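Local coordinates for protein p13 MTCP-1 (Homo sapiens, PDB 1A1X), which enhances the phosphorylation and activation of the kinases AKT1 and AKT2, binding them through their PH domains, at residues E76-N81 and W86-H91; G20-E25 and Q65-W70; V31-E36 and R42-Q47. All coordinates share one frame; numbering follows the deposited sequence.

Interaction 1: residues E76-N81 and W86-H91; sequences ERYMDN and WQIQHH
Tyr78 and Trp86 face each other as an antiparallel hydrogen-bonded pair: Tyr78 N donates to Trp86 O and Trp86 N donates to Tyr78 O, each at 2.8 Å. Next to them Arg77 and Gln87 form a non-hydrogen-bonded pair with their CA atoms 4.4 Å apart. Beyond that pair a single bond, Ile88 N to Glu76 O at 3.1 Å, closes this end of the hairpin segment. The two strands run antiparallel, their short axes at 151°, which reflects the twist of the sheet. Trp86 carries the main side-chain link. With CG anti to the carbonyl carbon (chi1 -65°), its five-membered ring is turned toward Asp80, and NE1 donates to Asp80 OD2 at 2.9 Å in a nearly straight bond of 176°. The acceptor lies in the indole plane, whereas the nitrogen meets the carboxylate from above its plane. The two flat groups stand steeply to each other. Asp80 OD1 takes backbone N-H groups from Asn82 and Arg84 in the connecting turn, which fixes the carboxylate from both of its oxygens. Replacing Trp86 by a phenylalanine removes the indole N-H, so that Asp80 OD2 would probably lose this mate and a gap open against Trp70, which meets the indole edge-to-face. On the Tyr78 side, Ile88 CD1 comes obliquely against Tyr78 CE2 at 3.6 Å, and the phenol oxygen continues to Pro11 O. Arg77 lies on the other face of the sheet; its CB packs beside the Trp86 carbonyl, while its chain leads off to bond Pro74 O through NE. Together these contacts make a beta hairpin of strands 77-80 and 85-94, two neighbouring staves of the closed antiparallel barrel of the TCL1 family, with the turn tied down by an aspartate.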
loop_
_atom_site.group_PDB
_atom_site.type_symbol
_atom_site.label_atom_id
_atom_site.label_comp_id
_atom_site.label_asym_id
_atom_site.label_seq_id
_atom_site.Cartn_x
_atom_site.Cartn_y
_atom_site.Cartn_z
ATOM N N GLU A 76 -0.020 15.884 -0.565
ATOM C CA GLU A 76 0.660 14.605 -0.434
ATOM C C GLU A 76 1.184 13.999 -1.718
ATOM O O GLU A 76 0.694 12.985 -2.209
ATOM C CB GLU A 76 -0.201 13.602 0.335
ATOM C CG GLU A 76 -0.319 13.949 1.816
ATOM C CD GLU A 76 1.031 14.321 2.441
ATOM O OE1 GLU A 76 1.742 13.408 2.922
ATOM O OE2 GLU A 76 1.385 15.527 2.444
ATOM N N ARG A 77 2.194 14.652 -2.260
ATOM C CA ARG A 77 2.845 14.197 -3.468
ATOM C C ARG A 77 4.209 14.850 -3.553
ATOM O O ARG A 77 4.520 15.752 -2.775
ATOM C CB ARG A 77 1.988 14.486 -4.705
ATOM C CG ARG A 77 1.477 15.876 -4.803
ATOM C CD ARG A 77 0.185 15.903 -5.598
ATOM N NE ARG A 77 -0.203 17.282 -5.867
ATOM C CZ ARG A 77 -1.025 17.657 -6.840
ATOM N NH1 ARG A 77 -1.570 16.750 -7.646
ATOM N NH2 ARG A 77 -1.240 18.949 -7.049
ATOM N N TYR A 78 5.056 14.317 -4.426
ATOM C CA TYR A 78 6.404 14.834 -4.607
ATOM C C TYR A 78 6.609 15.346 -6.013
ATOM O O TYR A 78 6.066 14.792 -6.969
ATOM C CB TYR A 78 7.435 13.736 -4.363
ATOM C CG TYR A 78 7.671 13.387 -2.917
ATOM C CD1 TYR A 78 8.645 14.050 -2.172
ATOM C CD2 TYR A 78 6.939 12.378 -2.299
ATOM C CE1 TYR A 78 8.885 13.716 -0.845
ATOM C CE2 TYR A 78 7.171 12.037 -0.978
ATOM C CZ TYR A 78 8.141 12.708 -0.254
ATOM O OH TYR A 78 8.354 12.377 1.064
ATOM N N MET A 79 7.370 16.426 -6.133
ATOM C CA MET A 79 7.703 16.956 -7.440
ATOM C C MET A 79 9.176 16.610 -7.634
ATOM O O MET A 79 9.988 16.867 -6.748
ATOM C CB MET A 79 7.510 18.473 -7.516
ATOM C CG MET A 79 7.871 19.023 -8.899
ATOM S SD MET A 79 7.641 20.780 -9.117
ATOM C CE MET A 79 5.978 20.824 -9.704
ATOM N N ASP A 80 9.508 15.974 -8.755
ATOM C CA ASP A 80 10.887 15.607 -9.033
ATOM C C ASP A 80 11.642 16.716 -9.767
ATOM O O ASP A 80 11.109 17.814 -9.971
ATOM C CB ASP A 80 10.975 14.271 -9.789
ATOM C CG ASP A 80 10.313 14.297 -11.178
ATOM O OD1 ASP A 80 10.179 15.371 -11.799
ATOM O OD2 ASP A 80 9.945 13.202 -11.667
ATOM N N ASN A 81 12.867 16.417 -10.185
ATOM C CA ASN A 81 13.699 17.387 -10.889
ATOM C C ASN A 81 13.223 17.737 -12.302
ATOM O O ASN A 81 13.643 18.748 -12.860
ATOM C CB ASN A 81 15.144 16.909 -10.917
ATOM C CG ASN A 81 15.259 15.510 -11.414
ATOM O OD1 ASN A 81 14.907 14.563 -10.714
ATOM N ND2 ASN A 81 15.702 15.362 -12.652
ATOM N N TRP A 86 4.489 12.944 -8.270
ATOM C CA TRP A 86 4.377 11.566 -7.819
ATOM C C TRP A 86 3.418 11.557 -6.642
ATOM O O TRP A 86 3.663 12.217 -5.639
ATOM C CB TRP A 86 5.735 11.029 -7.366
ATOM C CG TRP A 86 6.750 10.939 -8.457
ATOM C CD1 TRP A 86 7.351 11.984 -9.105
ATOM C CD2 TRP A 86 7.312 9.744 -9.016
ATOM N NE1 TRP A 86 8.249 11.513 -10.027
ATOM C CE2 TRP A 86 8.249 10.143 -9.996
ATOM C CE3 TRP A 86 7.119 8.374 -8.781
ATOM C CZ2 TRP A 86 8.994 9.223 -10.747
ATOM C CZ3 TRP A 86 7.862 7.458 -9.522
ATOM C CH2 TRP A 86 8.787 7.888 -10.494
ATOM N N GLN A 87 2.318 10.831 -6.779
ATOM C CA GLN A 87 1.312 10.748 -5.729
ATOM C C GLN A 87 1.741 9.800 -4.619
ATOM O O GLN A 87 2.207 8.702 -4.897
ATOM C CB GLN A 87 -0.008 10.236 -6.329
ATOM C CG GLN A 87 -1.162 10.149 -5.340
ATOM C CD GLN A 87 -1.615 11.517 -4.856
ATOM O OE1 GLN A 87 -1.996 12.375 -5.658
ATOM N NE2 GLN A 87 -1.578 11.730 -3.541
ATOM N N ILE A 88 1.624 10.224 -3.364
ATOM C CA ILE A 88 1.957 9.326 -2.262
ATOM C C ILE A 88 0.691 8.489 -2.075
ATOM O O ILE A 88 -0.333 9.007 -1.638
ATOM C CB ILE A 88 2.263 10.084 -0.947
ATOM C CG1 ILE A 88 3.548 10.908 -1.078
ATOM C CG2 ILE A 88 2.417 9.095 0.211
ATOM C CD1 ILE A 88 3.793 11.850 0.106
ATOM N N GLN A 89 0.732 7.226 -2.493
ATOM C CA GLN A 89 -0.434 6.348 -2.360
ATOM C C GLN A 89 -0.554 5.788 -0.953
ATOM O O GLN A 89 -1.657 5.514 -0.472
ATOM C CB GLN A 89 -0.414 5.257 -3.416
ATOM C CG GLN A 89 -0.387 5.838 -4.809
ATOM C CD GLN A 89 -0.816 4.837 -5.841
ATOM O OE1 GLN A 89 -0.048 3.969 -6.230
ATOM N NE2 GLN A 89 -2.058 4.945 -6.285
ATOM N N HIS A 90 0.591 5.571 -0.314
ATOM C CA HIS A 90 0.603 5.151 1.082
ATOM C C HIS A 90 1.948 5.405 1.755
ATOM O O HIS A 90 2.991 5.468 1.098
ATOM C CB HIS A 90 0.029 3.734 1.310
ATOM C CG HIS A 90 0.987 2.611 1.064
ATOM N ND1 HIS A 90 2.301 2.637 1.481
ATOM C CD2 HIS A 90 0.797 1.396 0.504
ATOM C CE1 HIS A 90 2.876 1.486 1.189
ATOM N NE2 HIS A 90 1.986 0.716 0.594
ATOM N N HIS A 91 1.880 5.672 3.052
ATOM C CA HIS A 91 3.043 5.945 3.879
ATOM C C HIS A 91 2.779 5.204 5.176
ATOM O O HIS A 91 2.017 5.657 6.025
ATOM C CB HIS A 91 3.159 7.449 4.141
ATOM C CG HIS A 91 4.321 7.834 5.008
ATOM N ND1 HIS A 91 4.378 9.036 5.679
ATOM C CD2 HIS A 91 5.480 7.192 5.287
ATOM C CE1 HIS A 91 5.523 9.119 6.332
ATOM N NE2 HIS A 91 6.210 8.014 6.111
#

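Interaction 2: residues G20-E25 and Q65-W70; sequences GIYRDE and QLPLMW
One face of the Tyr22 phenol ring takes Trp70 CZ3, which sits 3.6 Å above the ring plane and is displaced toward the rim. At the ring's edge, near its plane, lie Pro67 O and Leu66 CB. The Trp70 indole in turn has Pro67 CG over the centre of one face, 3.5 Å above it. The two aromatic rings are neither stacked nor edge-to-face: the Tyr22 ring and the six-membered ring of Trp70 have centroids 5.0 Å apart and planes inclined by 37°. The phenol oxygen carries the polar part of the contact. Tyr22 OH donates to Pro67 O at 2.5 Å, a very short separation whose exact value is best treated with caution, and it comes in the plane of that carbonyl. The same oxygen is packed 3.1 Å from Leu66 CB, with the proline ring close by. Tyr22 has CG anti to its carbonyl carbon (chi1 -66°), which sends the phenol from strand 21-24 across to the 66-67 backbone. Its buried hydroxyl is thereby satisfied by a main-chain carbonyl; the bond fixes where the end of the ring sits, while Trp70 CZ3 over one face hinders the ring's rotation. No ladder of backbone bonds joins the two segments; Tyr22 CA and Met69 CA stand 8.2 Å apart. Tyr22 also touches Ala32 of the adjoining strand. Strand 13-16 lies between the two elements in the barrel: Arg23 shares a backbone bond with Trp15, and Trp70 with Leu14, so the tyrosine spans from strand 21-24, past strand 13-16, to the entry of strand 69-73, which follows the short helix 58-61 in the chain.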
loop_
_atom_site.group_PDB
_atom_site.type_symbol
_atom_site.label_atom_id
_atom_site.label_comp_id
_atom_site.label_asym_id
_atom_site.label_seq_id
_atom_site.Cartn_x
_atom_site.Cartn_y
_atom_site.Cartn_z
ATOM N N GLY A 20 18.952 4.256 -7.212
ATOM C CA GLY A 20 18.071 3.588 -6.269
ATOM C C GLY A 20 18.268 3.878 -4.789
ATOM O O GLY A 20 17.464 3.428 -3.965
ATOM N N ILE A 21 19.339 4.590 -4.435
ATOM C CA ILE A 21 19.588 4.923 -3.034
ATOM C C ILE A 21 19.568 6.433 -2.868
ATOM O O ILE A 21 20.335 7.159 -3.506
ATOM C CB ILE A 21 20.918 4.328 -2.517
ATOM C CG1 ILE A 21 20.914 2.811 -2.698
ATOM C CG2 ILE A 21 21.096 4.641 -1.013
ATOM C CD1 ILE A 21 22.201 2.129 -2.264
ATOM N N TYR A 22 18.645 6.891 -2.031
ATOM C CA TYR A 22 18.444 8.297 -1.765
ATOM C C TYR A 22 18.770 8.646 -0.325
ATOM O O TYR A 22 18.917 7.771 0.523
ATOM C CB TYR A 22 16.976 8.653 -2.039
ATOM C CG TYR A 22 16.577 8.533 -3.496
ATOM C CD1 TYR A 22 16.371 7.284 -4.089
ATOM C CD2 TYR A 22 16.444 9.666 -4.293
ATOM C CE1 TYR A 22 16.049 7.177 -5.441
ATOM C CE2 TYR A 22 16.124 9.572 -5.639
ATOM C CZ TYR A 22 15.929 8.329 -6.207
ATOM O OH TYR A 22 15.624 8.241 -7.542
ATOM N N ARG A 23 18.865 9.941 -0.055
ATOM C CA ARG A 23 19.115 10.448 1.292
ATOM C C ARG A 23 18.166 11.618 1.555
ATOM O O ARG A 23 17.950 12.449 0.673
ATOM C CB ARG A 23 20.566 10.899 1.450
ATOM C CG ARG A 23 21.546 9.759 1.602
ATOM C CD ARG A 23 22.859 10.255 2.163
ATOM N NE ARG A 23 23.489 11.215 1.266
ATOM C CZ ARG A 23 24.797 11.442 1.219
ATOM N NH1 ARG A 23 25.622 10.776 2.022
ATOM N NH2 ARG A 23 25.282 12.327 0.355
ATOM N N ASP A 24 17.574 11.665 2.746
ATOM C CA ASP A 24 16.645 12.742 3.081
ATOM C C ASP A 24 17.349 13.869 3.826
ATOM O O ASP A 24 18.571 13.864 3.957
ATOM C CB ASP A 24 15.432 12.214 3.875
ATOM C CG ASP A 24 15.814 11.545 5.193
ATOM O OD1 ASP A 24 16.887 11.832 5.742
ATOM O OD2 ASP A 24 15.028 10.728 5.699
ATOM N N GLU A 25 16.576 14.825 4.317
ATOM C CA GLU A 25 17.124 15.963 5.047
ATOM C C GLU A 25 17.896 15.604 6.327
ATOM O O GLU A 25 18.627 16.436 6.860
ATOM C CB GLU A 25 16.007 16.941 5.393
ATOM C CG GLU A 25 14.919 16.354 6.295
ATOM C CD GLU A 25 13.718 15.840 5.525
ATOM O OE1 GLU A 25 13.888 15.349 4.385
ATOM O OE2 GLU A 25 12.598 15.931 6.071
ATOM N N GLN A 65 14.948 5.254 -14.428
ATOM C CA GLN A 65 13.498 5.483 -14.400
ATOM C C GLN A 65 13.111 6.376 -13.206
ATOM O O GLN A 65 12.054 7.012 -13.197
ATOM C CB GLN A 65 12.744 4.150 -14.323
ATOM C CG GLN A 65 12.909 3.273 -15.557
ATOM C CD GLN A 65 12.115 1.990 -15.453
ATOM O OE1 GLN A 65 12.543 1.039 -14.807
ATOM N NE2 GLN A 65 10.945 1.962 -16.072
ATOM N N LEU A 66 13.973 6.388 -12.196
ATOM C CA LEU A 66 13.790 7.185 -10.983
ATOM C C LEU A 66 14.506 8.532 -11.150
ATOM O O LEU A 66 15.524 8.627 -11.849
ATOM C CB LEU A 66 14.351 6.427 -9.770
ATOM C CG LEU A 66 13.430 5.503 -8.967
ATOM C CD1 LEU A 66 12.108 5.267 -9.677
ATOM C CD2 LEU A 66 14.149 4.196 -8.670
ATOM N N PRO A 67 14.009 9.578 -10.472
ATOM C CA PRO A 67 14.602 10.915 -10.561
ATOM C C PRO A 67 15.816 11.179 -9.687
ATOM O O PRO A 67 16.150 10.394 -8.795
ATOM C CB PRO A 67 13.435 11.817 -10.171
ATOM C CG PRO A 67 12.766 11.017 -9.098
ATOM C CD PRO A 67 12.789 9.595 -9.642
ATOM N N LEU A 68 16.479 12.298 -9.971
ATOM C CA LEU A 68 17.649 12.730 -9.214
ATOM C C LEU A 68 17.194 13.228 -7.846
ATOM O O LEU A 68 17.935 13.144 -6.868
ATOM C CB LEU A 68 18.373 13.874 -9.931
ATOM C CG LEU A 68 19.009 13.649 -11.300
ATOM C CD1 LEU A 68 19.627 14.953 -11.769
ATOM C CD2 LEU A 68 20.065 12.567 -11.231
ATOM N N MET A 69 15.973 13.746 -7.782
ATOM C CA MET A 69 15.452 14.260 -6.526
ATOM C C MET A 69 13.937 14.357 -6.479
ATOM O O MET A 69 13.278 14.531 -7.503
ATOM C CB MET A 69 16.020 15.648 -6.256
ATOM C CG MET A 69 15.600 16.672 -7.292
ATOM S SD MET A 69 15.041 18.209 -6.553
ATOM C CE MET A 69 13.302 17.909 -6.452
ATOM N N TRP A 70 13.411 14.275 -5.261
ATOM C CA TRP A 70 11.984 14.393 -4.991
ATOM C C TRP A 70 11.885 15.463 -3.918
ATOM O O TRP A 70 12.667 15.454 -2.973
ATOM C CB TRP A 70 11.419 13.086 -4.428
ATOM C CG TRP A 70 10.940 12.105 -5.442
ATOM C CD1 TRP A 70 9.944 12.288 -6.351
ATOM C CD2 TRP A 70 11.347 10.737 -5.561
ATOM N NE1 TRP A 70 9.693 11.112 -7.018
ATOM C CE2 TRP A 70 10.538 10.144 -6.551
ATOM C CE3 TRP A 70 12.314 9.951 -4.916
ATOM C CZ2 TRP A 70 10.663 8.795 -6.915
ATOM C CZ3 TRP A 70 12.442 8.611 -5.278
ATOM C CH2 TRP A 70 11.615 8.047 -6.272
#

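Interaction 3: residues V31-E36 and R42-Q47; sequences VAVVEE and RARVQQ
Glu35 OE2 is gripped by two nitrogens of Arg44, NE at 2.8 Å and NH2 at 3.0 Å, a side-on salt bridge in which one carboxylate oxygen takes both donors. The oxygen lies in the guanidinium plane, yet the donors reach it from the same face of the carboxylate, whose plane is turned 46° from that of the guanidinium. Arg44 starts out extended, CG opposite the backbone N (chi1 -171°), and then bends at chi3 (57°) to bring NE round to the glutamate. Val33 CG2 lies over one face of the guanidinium and against Arg44 CB at 3.8 Å, giving the charged pair an apolar side wall. The link is diagonal: Val33 pairs with Arg44, and Glu35 with Arg42, each through reciprocal backbone bonds such as Glu35 N to Arg42 O at 2.9 Å. Arg42 sends its own guanidinium off to Gln89 and to Glu5 of the second subunit. On the opposite face of the sheet, Ala32 CB meets Val45 CG1 at 4.0 Å. A regular, twisted beta hairpin of strands 29-36 and 41-46 results, part of the closed antiparallel barrel of the TCL1 family, with Ala32, Ala43 and Val45 facing inward and the Glu35-Arg44 pair on the other face.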
loop_
_atom_site.group_PDB
_atom_site.type_symbol
_atom_site.label_atom_id
_atom_site.label_comp_id
_atom_site.label_asym_id
_atom_site.label_seq_id
_atom_site.Cartn_x
_atom_site.Cartn_y
_atom_site.Cartn_z
ATOM N N VAL A 31 15.916 3.225 0.191
ATOM C CA VAL A 31 16.147 2.381 -0.980
ATOM C C VAL A 31 14.878 2.406 -1.828
ATOM O O VAL A 31 13.778 2.130 -1.326
ATOM C CB VAL A 31 16.476 0.916 -0.576
ATOM C CG1 VAL A 31 16.589 0.037 -1.811
ATOM C CG2 VAL A 31 17.779 0.862 0.223
ATOM N N ALA A 32 15.025 2.761 -3.101
ATOM C CA ALA A 32 13.881 2.831 -4.000
ATOM C C ALA A 32 13.892 1.745 -5.068
ATOM O O ALA A 32 14.910 1.509 -5.715
ATOM C CB ALA A 32 13.797 4.210 -4.647
ATOM N N VAL A 33 12.755 1.071 -5.222
ATOM C CA VAL A 33 12.616 0.034 -6.225
ATOM C C VAL A 33 11.456 0.385 -7.151
ATOM O O VAL A 33 10.487 1.020 -6.738
ATOM C CB VAL A 33 12.381 -1.383 -5.613
ATOM C CG1 VAL A 33 13.563 -1.801 -4.761
ATOM C CG2 VAL A 33 11.087 -1.434 -4.815
ATOM N N VAL A 34 11.583 -0.008 -8.414
ATOM C CA VAL A 34 10.545 0.251 -9.394
ATOM C C VAL A 34 9.579 -0.924 -9.476
ATOM O O VAL A 34 9.995 -2.075 -9.475
ATOM C CB VAL A 34 11.142 0.511 -10.816
ATOM C CG1 VAL A 34 10.012 0.696 -11.844
ATOM C CG2 VAL A 34 12.043 1.742 -10.805
ATOM N N GLU A 35 8.289 -0.616 -9.474
ATOM C CA GLU A 35 7.237 -1.621 -9.617
ATOM C C GLU A 35 6.332 -1.080 -10.715
ATOM O O GLU A 35 5.393 -0.327 -10.475
ATOM C CB GLU A 35 6.500 -1.810 -8.307
ATOM C CG GLU A 35 7.459 -2.176 -7.206
ATOM C CD GLU A 35 6.775 -2.628 -5.946
ATOM O OE1 GLU A 35 5.723 -2.042 -5.606
ATOM O OE2 GLU A 35 7.299 -3.567 -5.298
ATOM N N GLU A 36 6.683 -1.426 -11.943
ATOM C CA GLU A 36 5.977 -0.953 -13.117
ATOM C C GLU A 36 4.707 -1.704 -13.502
ATOM O O GLU A 36 4.704 -2.929 -13.635
ATOM C CB GLU A 36 6.949 -0.947 -14.282
ATOM C CG GLU A 36 6.455 -0.225 -15.500
ATOM C CD GLU A 36 7.465 -0.253 -16.619
ATOM O OE1 GLU A 36 8.681 -0.352 -16.336
ATOM O OE2 GLU A 36 7.036 -0.185 -17.787
ATOM N N ARG A 42 5.243 2.911 -10.509
ATOM C CA ARG A 42 5.232 3.145 -9.071
ATOM C C ARG A 42 6.641 2.910 -8.533
ATOM O O ARG A 42 7.420 2.155 -9.113
ATOM C CB ARG A 42 4.275 2.181 -8.348
ATOM C CG ARG A 42 2.783 2.490 -8.509
ATOM C CD ARG A 42 1.972 1.902 -7.341
ATOM N NE ARG A 42 0.529 1.921 -7.592
ATOM C CZ ARG A 42 -0.180 0.883 -8.032
ATOM N NH1 ARG A 42 0.405 -0.281 -8.273
ATOM N NH2 ARG A 42 -1.480 1.013 -8.251
ATOM N N ALA A 43 6.976 3.600 -7.453
ATOM C CA ALA A 43 8.268 3.429 -6.808
ATOM C C ALA A 43 7.958 3.137 -5.349
ATOM O O ALA A 43 7.150 3.821 -4.743
ATOM C CB ALA A 43 9.105 4.691 -6.925
ATOM N N ARG A 44 8.524 2.063 -4.821
ATOM C CA ARG A 44 8.320 1.706 -3.427
ATOM C C ARG A 44 9.633 2.097 -2.762
ATOM O O ARG A 44 10.697 1.632 -3.155
ATOM C CB ARG A 44 8.038 0.210 -3.293
ATOM C CG ARG A 44 7.605 -0.215 -1.901
ATOM C CD ARG A 44 6.726 -1.452 -1.975
ATOM N NE ARG A 44 7.400 -2.549 -2.651
ATOM C CZ ARG A 44 8.232 -3.402 -2.061
ATOM N NH1 ARG A 44 8.503 -3.294 -0.768
ATOM N NH2 ARG A 44 8.781 -4.374 -2.771
ATOM N N VAL A 45 9.557 3.018 -1.813
ATOM C CA VAL A 45 10.755 3.527 -1.156
ATOM C C VAL A 45 10.718 3.229 0.335
ATOM O O VAL A 45 9.773 3.609 1.031
ATOM C CB VAL A 45 10.894 5.070 -1.380
ATOM C CG1 VAL A 45 12.319 5.505 -1.168
ATOM C CG2 VAL A 45 10.410 5.470 -2.785
ATOM N N GLN A 46 11.755 2.543 0.810
ATOM C CA GLN A 46 11.861 2.170 2.213
ATOM C C GLN A 46 13.098 2.745 2.893
ATOM O O GLN A 46 14.200 2.737 2.330
ATOM C CB GLN A 46 11.861 0.644 2.358
ATOM C CG GLN A 46 10.557 -0.014 1.954
ATOM C CD GLN A 46 10.568 -1.501 2.209
ATOM O OE1 GLN A 46 11.602 -2.068 2.535
ATOM N NE2 GLN A 46 9.411 -2.145 2.062
ATOM N N GLN A 47 12.905 3.213 4.123
ATOM C CA GLN A 47 13.983 3.791 4.914
ATOM C C GLN A 47 14.773 2.666 5.568
ATOM O O GLN A 47 14.401 2.144 6.620
ATOM C CB GLN A 47 13.416 4.753 5.968
ATOM C CG GLN A 47 14.378 5.856 6.401
ATOM C CD GLN A 47 15.441 5.362 7.353
ATOM O OE1 GLN A 47 15.202 5.280 8.559
ATOM N NE2 GLN A 47 16.617 5.024 6.828
#

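Interactions 1 and 3 are hairpins in the wall of one closed barrel, held by backbone ladders; both are partly buried and touch the second subunit. Interaction 2 is a buried core contact without such a ladder, made by aromatic rings and one hydroxyl bond. The three sites touch one another: Trp86 packs on Ala43, Leu66 on Val34, and Asn81 OD1 probably accepts from Met69 N. Strands 21-24 and 29-36 are neighbours, as are 69-73 and 77-80, linking interaction 2 to the other two. The polar chemistry follows position: an exterior Glu-Arg pair in interaction 3, a buried aspartate-indole bond in interaction 1. At the subunit interface, on the barrel's outer face, Gln89 bonds Arg42, connecting interactions 1 and 3.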